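Local coordinates for argininosuccinate lyase (Chelativorans sp., PDB 6RXA), which acts as an EDDS lyase, a C–N lyase of the aspartase/fumarase superfamily, and probably cleaves argininosuccinate into fumarate and arginine, at residues I259-W262 with S263-E266; G278-S281 with I282-Q285; D333-I336 with A337-A341; H350-K353 with E354-R357. The protein carries 2 engineered substitutions. One frame throughout, in Å; residues are numbered along the deposited sequence.

Overall arrangement
The four contacts follow one another along the chain. Contact 1 ends helix 236-262 and contact 4 starts helix 353-362, with centres about 12 Å and nearest atoms about 5 Å apart; strand 350-351 of contact 4 pairs with strand 270-271, which is bonded to Trp262 of contact 1. Contact 3, within helix 329-348, is centred about 22 Å from the centre of contact 1, and the side chain of its Ala338 lies about 7 Å from that of Arg294, which binds fumarate. Contact 2 is at the active site: Ser280 and Ser281 bind succinate and here hold formate. Its centre is about 17 Å from that of contact 1; both meet the second subunit. Contact 4 is remote from substrate-binding residues.

Contact 1: residues I259-W262 with S263-E266; sequences IQLW and STDE
Ser263 and Thr264 turn back on the last residues of helix 236-262, and their hydroxyls double the backbone bonds that close it. Ile259 O is gripped twice by Ser263, by its N at 3.0 Å and by its OG at 2.8 Å, the two donors arriving from opposite faces of the carbonyl plane. Thr264, the next residue, likewise uses both N and OG1, here on Leu261 O, three residues back. From Thr264 CB, 3.5 Å from Leu261 O, the side chain forks. Thr264 CG2 lies 3.4 Å from Gln260 O. Thr264 OG1 donates to Leu261 O at 2.8 Å. With chi1 at 55°, OG1 sits between the backbone N and the carbonyl carbon, which directs it back at the helix, and it meets Leu261 O in the carbonyl plane. Thr264 N reaches Leu261 O at 3.1 Å, but from well above that plane. OG1 is also bonded to Tyr267 N, joining the helix end to the loop that follows. A valine here would probably leave Leu261 O with the Thr264 N bond alone from this residue and Tyr267 N without its hydroxyl partner. Outward from this helix end, Gln260 is bonded to Glu293 and packs on Leu292 of helix 290-301, Trp262 stacks edge-to-face with Tyr171 of helix 168-193, and the backbone of Trp262 is bonded to Ala270 of strand 270-271.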
ATOM      1  N   ILE A 259      -5.138  16.264  19.284  1.00 10.76           N
ATOM      2  CA  ILE A 259      -4.507  17.372  20.002  1.00 11.31           C
ATOM      3  C   ILE A 259      -4.324  18.569  19.076  1.00 11.68           C
ATOM      4  O   ILE A 259      -4.480  19.721  19.493  1.00 12.54           O
ATOM      5  CB  ILE A 259      -3.182  16.917  20.644  1.00 11.37           C
ATOM      6  CG1 ILE A 259      -3.453  15.864  21.724  1.00 12.17           C
ATOM      7  CG2 ILE A 259      -2.448  18.116  21.222  1.00 11.60           C
ATOM      8  CD1 ILE A 259      -2.196  15.229  22.305  1.00 13.70           C
ATOM      9  N   GLN A 260      -3.984  18.324  17.818  1.00 11.70           N
ATOM     10  CA  GLN A 260      -3.865  19.419  16.863  1.00 11.95           C
ATOM     11  C   GLN A 260      -5.187  20.171  16.718  1.00 12.36           C
ATOM     12  O   GLN A 260      -5.196  21.402  16.632  1.00 12.98           O
ATOM     13  CB  GLN A 260      -3.376  18.897  15.518  1.00 11.71           C
ATOM     14  CG  GLN A 260      -2.860  20.000  14.618  1.00 12.72           C
ATOM     15  CD  GLN A 260      -2.248  19.493  13.335  1.00 13.26           C
ATOM     16  OE1 GLN A 260      -2.397  18.318  12.971  1.00 13.85           O
ATOM     17  NE2 GLN A 260      -1.584  20.388  12.608  1.00 13.62           N
ATOM     18  N   LEU A 261      -6.314  19.450  16.688  1.00 11.88           N
ATOM     19  CA  LEU A 261      -7.601  20.136  16.619  1.00 11.63           C
ATOM     20  C   LEU A 261      -7.903  20.870  17.924  1.00 12.27           C
ATOM     21  O   LEU A 261      -8.322  22.032  17.902  1.00 12.90           O
ATOM     22  CB  LEU A 261      -8.720  19.160  16.233  1.00 12.53           C
ATOM     23  CG  LEU A 261      -8.614  18.538  14.843  1.00 13.06           C
ATOM     24  CD1 LEU A 261      -9.917  17.781  14.490  1.00 13.45           C
ATOM     25  CD2 LEU A 261      -8.312  19.585  13.770  1.00 13.24           C
ATOM     26  N   TRP A 262      -7.674  20.226  19.073  1.00 12.35           N
ATOM     27  CA  TRP A 262      -7.888  20.896  20.352  1.00 13.05           C
ATOM     28  C   TRP A 262      -7.120  22.212  20.455  1.00 13.59           C
ATOM     29  O   TRP A 262      -7.583  23.168  21.096  1.00 13.81           O
ATOM     30  CB  TRP A 262      -7.402  20.019  21.504  1.00 12.67           C
ATOM     31  CG  TRP A 262      -8.191  18.804  21.840  1.00 12.63           C
ATOM     32  CD1 TRP A 262      -9.446  18.461  21.414  1.00 12.76           C
ATOM     33  CD2 TRP A 262      -7.756  17.761  22.704  1.00 13.48           C
ATOM     34  NE1 TRP A 262      -9.814  17.249  21.977  1.00 13.40           N
ATOM     35  CE2 TRP A 262      -8.788  16.806  22.774  1.00 13.78           C
ATOM     36  CE3 TRP A 262      -6.587  17.553  23.451  1.00 14.39           C
ATOM     37  CZ2 TRP A 262      -8.678  15.646  23.546  1.00 13.27           C
ATOM     38  CZ3 TRP A 262      -6.476  16.400  24.204  1.00 14.19           C
ATOM     39  CH2 TRP A 262      -7.516  15.459  24.243  1.00 13.87           C
ATOM     40  N   SER A 263      -5.940  22.274  19.843  1.00 12.90           N
ATOM     41  CA  SER A 263      -5.049  23.419  19.946  1.00 13.11           C
ATOM     42  C   SER A 263      -5.125  24.354  18.746  1.00 13.45           C
ATOM     43  O   SER A 263      -4.310  25.278  18.652  1.00 13.64           O
ATOM     44  CB  SER A 263      -3.613  22.970  20.221  1.00 12.79           C
ATOM     45  OG  SER A 263      -3.093  22.126  19.196  1.00 12.80           O
ATOM     46  N   THR A 264      -6.108  24.185  17.866  1.00 13.26           N
ATOM     47  CA  THR A 264      -6.358  25.189  16.848  1.00 12.42           C
ATOM     48  C   THR A 264      -6.676  26.523  17.509  1.00 13.13           C
ATOM     49  O   THR A 264      -7.085  26.596  18.679  1.00 13.55           O
ATOM     50  CB  THR A 264      -7.530  24.815  15.933  1.00 12.75           C
ATOM     51  OG1 THR A 264      -8.715  24.561  16.704  1.00 13.41           O
ATOM     52  CG2 THR A 264      -7.165  23.629  15.051  1.00 13.06           C
ATOM     53  N   ASP A 265      -6.523  27.595  16.729  1.00 13.13           N
ATOM     54  CA  ASP A 265      -6.913  28.918  17.195  1.00 13.79           C
ATOM     55  C   ASP A 265      -8.405  28.993  17.503  1.00 14.57           C
ATOM     56  O   ASP A 265      -8.834  29.811  18.325  1.00 16.52           O
ATOM     57  CB  ASP A 265      -6.550  29.955  16.127  1.00 14.40           C
ATOM     58  CG  ASP A 265      -5.058  30.038  15.876  1.00 15.85           C
ATOM     59  OD1 ASP A 265      -4.295  29.939  16.851  1.00 16.48           O
ATOM     60  OD2 ASP A 265      -4.647  30.224  14.719  1.00 16.08           O
ATOM     61  N   GLU A 266      -9.204  28.160  16.852  1.00 13.71           N
ATOM     62  CA  GLU A 266     -10.652  28.184  16.982  1.00 13.65           C
ATOM     63  C   GLU A 266     -11.165  27.328  18.127  1.00 14.03           C
ATOM     64  O   GLU A 266     -12.074  27.764  18.857  1.00 14.16           O
ATOM     65  CB  GLU A 266     -11.255  27.712  15.658  1.00 14.58           C
ATOM     66  CG  GLU A 266     -10.999  28.658  14.482  1.00 15.13           C
ATOM     67  CD  GLU A 266      -9.628  28.525  13.850  1.00 15.31           C
ATOM     68  OE1 GLU A 266      -8.899  27.558  14.163  1.00 14.17           O
ATOM     69  OE2 GLU A 266      -9.300  29.402  13.023  1.00 15.93           O
TER

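Contact 2: residues G278-S281 with I282-Q285; sequences GTSS and IMPQ. With FMT (formic acid), chain B.
The backbone runs extended through Thr279 and Ser280, then bends at Ser281 and Ile282, bringing the CA atoms of Ser280 and Met283 to 5.3 Å. Ser280 OG sits inside the bend and takes two backbone N-H groups, that of Met283 at 2.9 Å and almost straight (177°), and that of Ile282 at 3.0 Å; the latter bond makes this an ST turn. Ser280 OG also donates to O1 of a bound formate at 2.6 Å. Its position anti to the backbone N (chi1 164°) carries Ser280 OG into the bend, where Ile282 CG2 packs against it at 3.2 Å and Met283, bent at chi3, brings Met283 CE to 3.7 Å from it. This is the signature loop of the aspartase/fumarase superfamily, here reading GTSSIMPQKKN, and Ser280 and Ser281 both bind succinate in this enzyme, a ligand whose place is here probably taken in part by formate. The formate, probably from the crystallisation liquor, is held by its second oxygen as well: Ser281 N donates to O2 at 3.0 Å, and Arg112 of the fourth subunit adds a further bond. Such a grip is consistent with a place for a substrate carboxylate. Ser281 OG, by contrast, turns to His107 NE2 and Arg112 N of the fourth subunit, while Ser280 O and Ile282 O meet His386 and Tyr382 of the second, so the loop lies where three chains come together. Behind the bend, a water donates to both Thr279 OG1 and Pro284 O, and Thr279 OG1 is bonded to Lys286 O too.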
ATOM      1  N   GLY A 278       6.849  25.026  17.260  1.00 15.36           N
ATOM      2  CA  GLY A 278       7.740  25.916  16.543  1.00 15.71           C
ATOM      3  C   GLY A 278       7.024  27.166  16.082  1.00 16.00           C
ATOM      4  O   GLY A 278       5.925  27.460  16.549  1.00 16.78           O
ATOM      5  N   THR A 279       7.631  27.922  15.175  1.00 15.59           N
ATOM      6  CA  THR A 279       6.969  29.096  14.622  1.00 15.48           C
ATOM      7  C   THR A 279       7.286  29.162  13.133  1.00 16.25           C
ATOM      8  O   THR A 279       7.831  28.218  12.559  1.00 17.86           O
ATOM      9  CB  THR A 279       7.351  30.363  15.398  1.00 16.37           C
ATOM     10  OG1 THR A 279       6.503  31.444  14.996  1.00 16.58           O
ATOM     11  CG2 THR A 279       8.815  30.735  15.159  1.00 16.20           C
ATOM     12  N   SER A 280       6.945  30.294  12.518  1.00 15.09           N
ATOM     13  CA  SER A 280       7.142  30.524  11.094  1.00 16.50           C
ATOM     14  C   SER A 280       8.231  31.554  10.857  1.00 18.52           C
ATOM     15  O   SER A 280       8.372  32.512  11.617  1.00 19.13           O
ATOM     16  CB  SER A 280       5.843  31.067  10.488  1.00 16.46           C
ATOM     17  OG  SER A 280       6.039  31.655   9.218  1.00 17.40           O
ATOM     18  N   SER A 281       8.973  31.358   9.755  1.00 21.11           N
ATOM     19  CA  SER A 281      10.006  32.312   9.351  1.00 24.08           C
ATOM     20  C   SER A 281       9.424  33.639   8.872  1.00 25.88           C
ATOM     21  O   SER A 281      10.165  34.626   8.771  1.00 26.95           O
ATOM     22  CB  SER A 281      10.886  31.713   8.242  1.00 22.20           C
ATOM     23  OG  SER A 281      10.134  31.431   7.065  1.00 18.73           O
ATOM     24  N   ILE A 282       8.121  33.685   8.578  1.00 22.96           N
ATOM     25  CA  ILE A 282       7.468  34.865   8.031  1.00 20.85           C
ATOM     26  C   ILE A 282       6.336  35.375   8.917  1.00 20.43           C
ATOM     27  O   ILE A 282       6.200  36.584   9.109  1.00 20.58           O
ATOM     28  CB  ILE A 282       6.973  34.603   6.590  1.00 20.24           C
ATOM     29  CG1 ILE A 282       6.058  35.723   6.097  1.00 19.31           C
ATOM     30  CG2 ILE A 282       6.234  33.262   6.471  1.00 21.60           C
ATOM     31  CD1 ILE A 282       5.761  35.621   4.606  1.00 20.38           C
ATOM     32  N   MET A 283       5.497  34.477   9.457  1.00 17.76           N
ATOM     33  CA  MET A 283       4.298  34.863  10.194  1.00 16.09           C
ATOM     34  C   MET A 283       4.567  34.870  11.693  1.00 16.26           C
ATOM     35  O   MET A 283       4.625  33.795  12.308  1.00 17.33           O
ATOM     36  CB  MET A 283       3.172  33.871   9.867  1.00 15.05           C
ATOM     37  CG  MET A 283       2.686  33.929   8.431  1.00 15.43           C
ATOM     38  SD  MET A 283       1.543  32.617   7.970  1.00 15.09           S
ATOM     39  CE  MET A 283       2.615  31.182   7.959  1.00 16.12           C
ATOM     40  N   PRO A 284       4.727  36.031  12.330  1.00 16.57           N
ATOM     41  CA  PRO A 284       5.178  36.026  13.732  1.00 17.11           C
ATOM     42  C   PRO A 284       4.156  35.508  14.715  1.00 16.32           C
ATOM     43  O   PRO A 284       4.531  35.173  15.851  1.00 16.92           O
ATOM     44  CB  PRO A 284       5.521  37.499  14.016  1.00 19.84           C
ATOM     45  CG  PRO A 284       5.596  38.155  12.664  1.00 21.02           C
ATOM     46  CD  PRO A 284       4.627  37.397  11.787  1.00 18.20           C
ATOM     47  N   GLN A 285       2.875  35.437  14.340  1.00 15.36           N
ATOM     48  CA  GLN A 285       1.866  34.937  15.258  1.00 15.36           C
ATOM     49  C   GLN A 285       1.900  33.421  15.432  1.00 15.64           C
ATOM     50  O   GLN A 285       1.246  32.916  16.351  1.00 15.99           O
ATOM     51  CB  GLN A 285       0.452  35.368  14.819  1.00 15.47           C
ATOM     52  CG  GLN A 285      -0.235  34.499  13.769  1.00 15.65           C
ATOM     53  CD  GLN A 285       0.202  34.766  12.352  1.00 15.76           C
ATOM     54  OE1 GLN A 285       1.072  35.589  12.089  1.00 16.13           O
ATOM     55  NE2 GLN A 285      -0.398  34.031  11.410  1.00 14.22           N
TER
HETATM   56  C   FMT B 601       7.193  29.285   7.255  0.50 20.31           C
HETATM   57  O1  FMT B 601       6.495  30.276   7.098  0.50 20.56           O
HETATM   58  O2  FMT B 601       7.651  29.011   8.359  0.50 18.41           O
HETATM   59  O   HOH W   1       6.928  33.890  16.281  1.00 17.53           O

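Contact 3: residues D333-I336 with A337-A341; sequences DALI and AATHA
Leu335 and Thr339, like Ile336 and His340, are i, i+4 pairs, one turn apart on helix 329-348, in the long helical bundle of the aspartase/fumarase fold, and in each pair the two side chains lie alongside one another, pointing the same way. In the first pair Leu335 CD2 rests 3.7 Å from Thr339 OG1. Thr339 OG1 lies beside its own backbone N (chi1 -59°), from where it bends back and donates to Leu335 O at 2.8 Å, above the carbonyl plane; Thr339 N donates to the same oxygen from the other face. The threonine thus spends its polar end on its own helix and can face apolar company: both it and Leu335 pack on Phe248 of helix 236-262. The alanines present only a methyl each. Ala337 CB lies 3.6 Å from Asp333 O and faces Leu25 and Phe28 of helix 20-31, whereas Ala338 CB, 3.5 Å from Ala334 O, faces Ser295 and Ala298 of helix 290-301, so small residues meet two neighbouring helices. In the second pair, Ile336, which also packs on helix 112-147, brings Ile336 CG2 to 3.3 Å from His340 CE1, and the bond from His340 ND1 to Glu24 OE1 probably helps fix the turn of the ring. His340 N donates to Ile336 O at 2.9 Å with an angle of 170°, and that same oxygen stands 3.2 Å above one face of the imidazole, offset toward its rim.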
ATOM      1  N   ASP A 333      13.751   3.867  13.836  1.00 12.73           N
ATOM      2  CA  ASP A 333      14.189   5.088  14.492  1.00 12.41           C
ATOM      3  C   ASP A 333      13.113   6.167  14.431  1.00 12.84           C
ATOM      4  O   ASP A 333      12.935   6.921  15.392  1.00 13.61           O
ATOM      5  CB  ASP A 333      15.463   5.604  13.842  1.00 13.95           C
ATOM      6  CG  ASP A 333      16.656   4.714  14.081  1.00 14.85           C
ATOM      7  OD1 ASP A 333      16.618   3.855  14.983  1.00 15.70           O
ATOM      8  OD2 ASP A 333      17.651   4.902  13.360  1.00 15.83           O
ATOM      9  N   ALA A 334      12.391   6.260  13.307  1.00 12.46           N
ATOM     10  CA  ALA A 334      11.316   7.245  13.198  1.00 12.51           C
ATOM     11  C   ALA A 334      10.198   6.959  14.191  1.00 11.95           C
ATOM     12  O   ALA A 334       9.654   7.882  14.810  1.00 13.36           O
ATOM     13  CB  ALA A 334      10.744   7.244  11.781  1.00 12.79           C
ATOM     14  N   LEU A 335       9.814   5.685  14.321  1.00 11.89           N
ATOM     15  CA  LEU A 335       8.786   5.302  15.277  1.00 11.14           C
ATOM     16  C   LEU A 335       9.179   5.706  16.684  1.00 10.98           C
ATOM     17  O   LEU A 335       8.355   6.238  17.435  1.00 12.89           O
ATOM     18  CB  LEU A 335       8.544   3.793  15.196  1.00 11.22           C
ATOM     19  CG  LEU A 335       7.523   3.223  16.178  1.00 12.73           C
ATOM     20  CD1 LEU A 335       6.903   1.939  15.603  1.00 13.91           C
ATOM     21  CD2 LEU A 335       8.121   2.920  17.552  1.00 13.30           C
ATOM     22  N   ILE A 336      10.443   5.476  17.056  1.00 12.18           N
ATOM     23  CA  ILE A 336      10.880   5.790  18.411  1.00 12.05           C
ATOM     24  C   ILE A 336      10.845   7.295  18.639  1.00 12.36           C
ATOM     25  O   ILE A 336      10.400   7.769  19.689  1.00 12.83           O
ATOM     26  CB  ILE A 336      12.275   5.187  18.682  1.00 13.10           C
ATOM     27  CG1 ILE A 336      12.244   3.652  18.609  1.00 14.36           C
ATOM     28  CG2 ILE A 336      12.779   5.672  20.033  1.00 13.03           C
ATOM     29  CD1 ILE A 336      11.455   2.964  19.699  1.00 14.82           C
ATOM     30  N   ALA A 337      11.299   8.071  17.656  1.00 12.80           N
ATOM     31  CA  ALA A 337      11.276   9.524  17.775  1.00 13.27           C
ATOM     32  C   ALA A 337       9.853  10.037  17.950  1.00 12.54           C
ATOM     33  O   ALA A 337       9.595  10.888  18.807  1.00 13.40           O
ATOM     34  CB  ALA A 337      11.940  10.147  16.550  1.00 13.76           C
ATOM     35  N   ALA A 338       8.917   9.529  17.143  1.00 12.20           N
ATOM     36  CA  ALA A 338       7.532   9.963  17.259  1.00 12.20           C
ATOM     37  C   ALA A 338       6.937   9.541  18.590  1.00 11.62           C
ATOM     38  O   ALA A 338       6.173  10.304  19.202  1.00 12.63           O
ATOM     39  CB  ALA A 338       6.715   9.382  16.112  1.00 12.51           C
ATOM     40  N   THR A 339       7.250   8.326  19.050  1.00 11.87           N
ATOM     41  CA  THR A 339       6.711   7.867  20.329  1.00 11.75           C
ATOM     42  C   THR A 339       7.228   8.714  21.480  1.00 12.32           C
ATOM     43  O   THR A 339       6.468   9.088  22.377  1.00 13.09           O
ATOM     44  CB  THR A 339       7.051   6.391  20.544  1.00 12.83           C
ATOM     45  OG1 THR A 339       6.506   5.611  19.471  1.00 12.99           O
ATOM     46  CG2 THR A 339       6.468   5.891  21.845  1.00 13.06           C
ATOM     47  N   HIS A 340       8.532   9.009  21.484  1.00 12.55           N
ATOM     48  CA  HIS A 340       9.100   9.883  22.497  1.00 12.68           C
ATOM     49  C   HIS A 340       8.497  11.278  22.427  1.00 12.74           C
ATOM     50  O   HIS A 340       8.136  11.864  23.452  1.00 12.85           O
ATOM     51  CB  HIS A 340      10.611   9.953  22.311  1.00 13.09           C
ATOM     52  CG  HIS A 340      11.330   8.716  22.738  1.00 14.49           C
ATOM     53  ND1 HIS A 340      12.637   8.459  22.379  1.00 15.15           N
ATOM     54  CD2 HIS A 340      10.943   7.677  23.514  1.00 14.81           C
ATOM     55  CE1 HIS A 340      13.023   7.314  22.916  1.00 15.09           C
ATOM     56  NE2 HIS A 340      12.012   6.819  23.611  1.00 14.72           N
ATOM     57  N   ALA A 341       8.349  11.822  21.216  1.00 12.91           N
ATOM     58  CA  ALA A 341       7.767  13.154  21.078  1.00 13.29           C
ATOM     59  C   ALA A 341       6.355  13.193  21.652  1.00 13.15           C
ATOM     60  O   ALA A 341       5.994  14.119  22.386  1.00 14.16           O
ATOM     61  CB  ALA A 341       7.765  13.573  19.605  1.00 14.02           C
TER

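Contact 4: residues H350-K353 with E354-R357; sequences HPNK and ERMR
Asn352 OD1, in one of two conformers, accepts from Arg355 N at 3.1 Å and from a water at 3.2 Å. In this conformer Asn352 is an N-cap: with CG anti to the backbone N (chi1 -176°), the amide folds over the first turn of helix 353-362, and Arg355 N reaches OD1 from above the carbonyl plane. The water in turn accepts from Glu354 N at 2.9 Å. Asn352 CG lies 3.5 Å from Arg355 CB, and the amide and guanidinium planes are 61° apart. The first regular helical bonds follow, Met356 N to Asn352 O and Arg357 N to Lys353 O, both 3.0 Å. On the inner side, the extended Met356 chain carries CE to 3.6 Å from Pro351 CB, tying the helix start to strand 350-351, and it also packs on Met154 and Val269. An alanine in place of Met356 would probably leave Pro351 without this apolar cover and open a gap toward Met154. The contact is thus two-sided: in that conformer a partly hydrated cap meets the N-H groups of the first turn, where the positive end of the helix dipole would probably favour an oxygen acceptor, and a methionine closes its buried side.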
ATOM      1  N   HIS A 350      -1.045  21.483  28.025  1.00 15.16           N
ATOM      2  CA  HIS A 350      -1.752  22.431  28.884  1.00 15.65           C
ATOM      3  C   HIS A 350      -3.223  22.515  28.492  1.00 16.07           C
ATOM      4  O   HIS A 350      -3.576  23.275  27.580  1.00 17.47           O
ATOM      5  CB  HIS A 350      -1.101  23.819  28.773  1.00 17.27           C
ATOM      6  CG  HIS A 350       0.360  23.829  29.091  1.00 21.37           C
ATOM      7  ND1 HIS A 350       0.832  23.929  30.382  1.00 23.64           N
ATOM      8  CD2 HIS A 350       1.451  23.741  28.294  1.00 23.95           C
ATOM      9  CE1 HIS A 350       2.153  23.899  30.366  1.00 25.10           C
ATOM     10  NE2 HIS A 350       2.552  23.768  29.113  1.00 24.25           N
ATOM     11  N   PRO A 351      -4.122  21.809  29.172  1.00 17.14           N
ATOM     12  CA  PRO A 351      -5.549  21.979  28.867  1.00 16.57           C
ATOM     13  C   PRO A 351      -6.053  23.323  29.370  1.00 16.85           C
ATOM     14  O   PRO A 351      -5.623  23.812  30.415  1.00 18.18           O
ATOM     15  CB  PRO A 351      -6.211  20.825  29.623  1.00 17.97           C
ATOM     16  CG  PRO A 351      -5.281  20.526  30.759  1.00 20.50           C
ATOM     17  CD  PRO A 351      -3.882  20.831  30.250  1.00 19.78           C
ATOM     18  N   ASN A 352      -6.945  23.943  28.590  1.00 16.55           N
ATOM     19  CA  ASN A 352      -7.634  25.168  29.011  0.59 16.29           C
ATOM     20  C   ASN A 352      -8.930  24.733  29.679  1.00 16.55           C
ATOM     21  O   ASN A 352      -9.965  24.572  29.029  1.00 17.06           O
ATOM     22  CB  ASN A 352      -7.927  26.076  27.826  0.59 17.07           C
ATOM     23  CG  ASN A 352      -8.565  27.411  28.239  0.59 18.36           C
ATOM     24  OD1 ASN A 352      -9.208  27.541  29.291  0.59 17.96           O
ATOM     25  ND2 ASN A 352      -8.401  28.408  27.381  0.59 22.76           N
ATOM     26  N   LYS A 353      -8.874  24.530  31.000  1.00 16.27           N
ATOM     27  CA  LYS A 353      -9.994  23.904  31.697  1.00 16.78           C
ATOM     28  C   LYS A 353     -11.253  24.748  31.602  1.00 17.77           C
ATOM     29  O   LYS A 353     -12.359  24.205  31.472  1.00 17.75           O
ATOM     30  CB  LYS A 353      -9.635  23.641  33.158  1.00 16.85           C
ATOM     31  CG  LYS A 353      -8.487  22.662  33.328  1.00 18.42           C
ATOM     32  CD  LYS A 353      -8.310  22.297  34.792  1.00 21.05           C
ATOM     33  CE  LYS A 353      -7.135  21.362  34.993  1.00 23.06           C
ATOM     34  NZ  LYS A 353      -6.949  20.987  36.427  1.00 25.18           N
ATOM     35  N   GLU A 354     -11.111  26.076  31.664  1.00 18.79           N
ATOM     36  CA  GLU A 354     -12.292  26.933  31.633  1.00 20.28           C
ATOM     37  C   GLU A 354     -12.982  26.863  30.278  1.00 18.39           C
ATOM     38  O   GLU A 354     -14.216  26.781  30.207  1.00 18.74           O
ATOM     39  CB  GLU A 354     -11.913  28.380  31.961  1.00 30.89           C
ATOM     40  CG  GLU A 354     -11.662  28.666  33.430  1.00 56.83           C
ATOM     41  CD  GLU A 354     -11.697  30.158  33.744  1.00 85.01           C
ATOM     42  OE1 GLU A 354     -12.361  30.912  33.000  1.00 93.43           O
ATOM     43  OE2 GLU A 354     -11.059  30.575  34.733  1.00 96.37           O
ATOM     44  N   ARG A 355     -12.214  26.908  29.193  1.00 18.12           N
ATOM     45  CA  ARG A 355     -12.822  26.843  27.868  1.00 17.28           C
ATOM     46  C   ARG A 355     -13.432  25.468  27.619  1.00 16.19           C
ATOM     47  O   ARG A 355     -14.510  25.364  27.022  1.00 17.05           O
ATOM     48  CB  ARG A 355     -11.782  27.207  26.811  1.00 19.11           C
ATOM     49  CG  ARG A 355     -12.273  27.267  25.383  1.00 24.79           C
ATOM     50  CD  ARG A 355     -12.916  28.587  24.969  1.00 36.54           C
ATOM     51  NE  ARG A 355     -12.160  29.845  25.132  1.00 49.60           N
ATOM     52  CZ  ARG A 355     -10.839  30.038  25.054  1.00 59.67           C
ATOM     53  NH1 ARG A 355      -9.978  29.048  24.860  1.00 70.04           N
ATOM     54  NH2 ARG A 355     -10.375  31.272  25.208  1.00 55.29           N
ATOM     55  N   MET A 356     -12.767  24.404  28.069  1.00 15.69           N
ATOM     56  CA  MET A 356     -13.333  23.065  27.942  1.00 14.78           C
ATOM     57  C   MET A 356     -14.701  22.992  28.612  1.00 15.26           C
ATOM     58  O   MET A 356     -15.667  22.493  28.024  1.00 16.29           O
ATOM     59  CB  MET A 356     -12.397  22.047  28.590  1.00 15.21           C
ATOM     60  CG  MET A 356     -11.162  21.688  27.777  1.00 15.42           C
ATOM     61  SD  MET A 356     -10.095  20.578  28.715  1.00 18.28           S
ATOM     62  CE  MET A 356      -8.963  20.033  27.440  1.00 17.56           C
ATOM     63  N   ARG A 357     -14.795  23.495  29.842  1.00 15.31           N
ATOM     64  CA  ARG A 357     -16.074  23.500  30.549  1.00 16.67           C
ATOM     65  C   ARG A 357     -17.091  24.375  29.828  1.00 17.08           C
ATOM     66  O   ARG A 357     -18.273  24.012  29.724  1.00 18.26           O
ATOM     67  CB  ARG A 357     -15.864  24.001  31.975  1.00 20.28           C
ATOM     68  CG  ARG A 357     -17.096  23.914  32.864  1.00 34.00           C
ATOM     69  CD  ARG A 357     -16.787  24.515  34.257  1.00 58.27           C
ATOM     70  NE  ARG A 357     -15.388  24.324  34.666  1.00 76.40           N
ATOM     71  CZ  ARG A 357     -14.482  25.299  34.797  1.00 76.19           C
ATOM     72  NH1 ARG A 357     -13.240  25.003  35.164  1.00 61.06           N
ATOM     73  NH2 ARG A 357     -14.808  26.568  34.576  1.00 84.60           N
TER
HETATM   74  O   HOH W   2      -8.835  27.637  32.484  1.00 28.14           O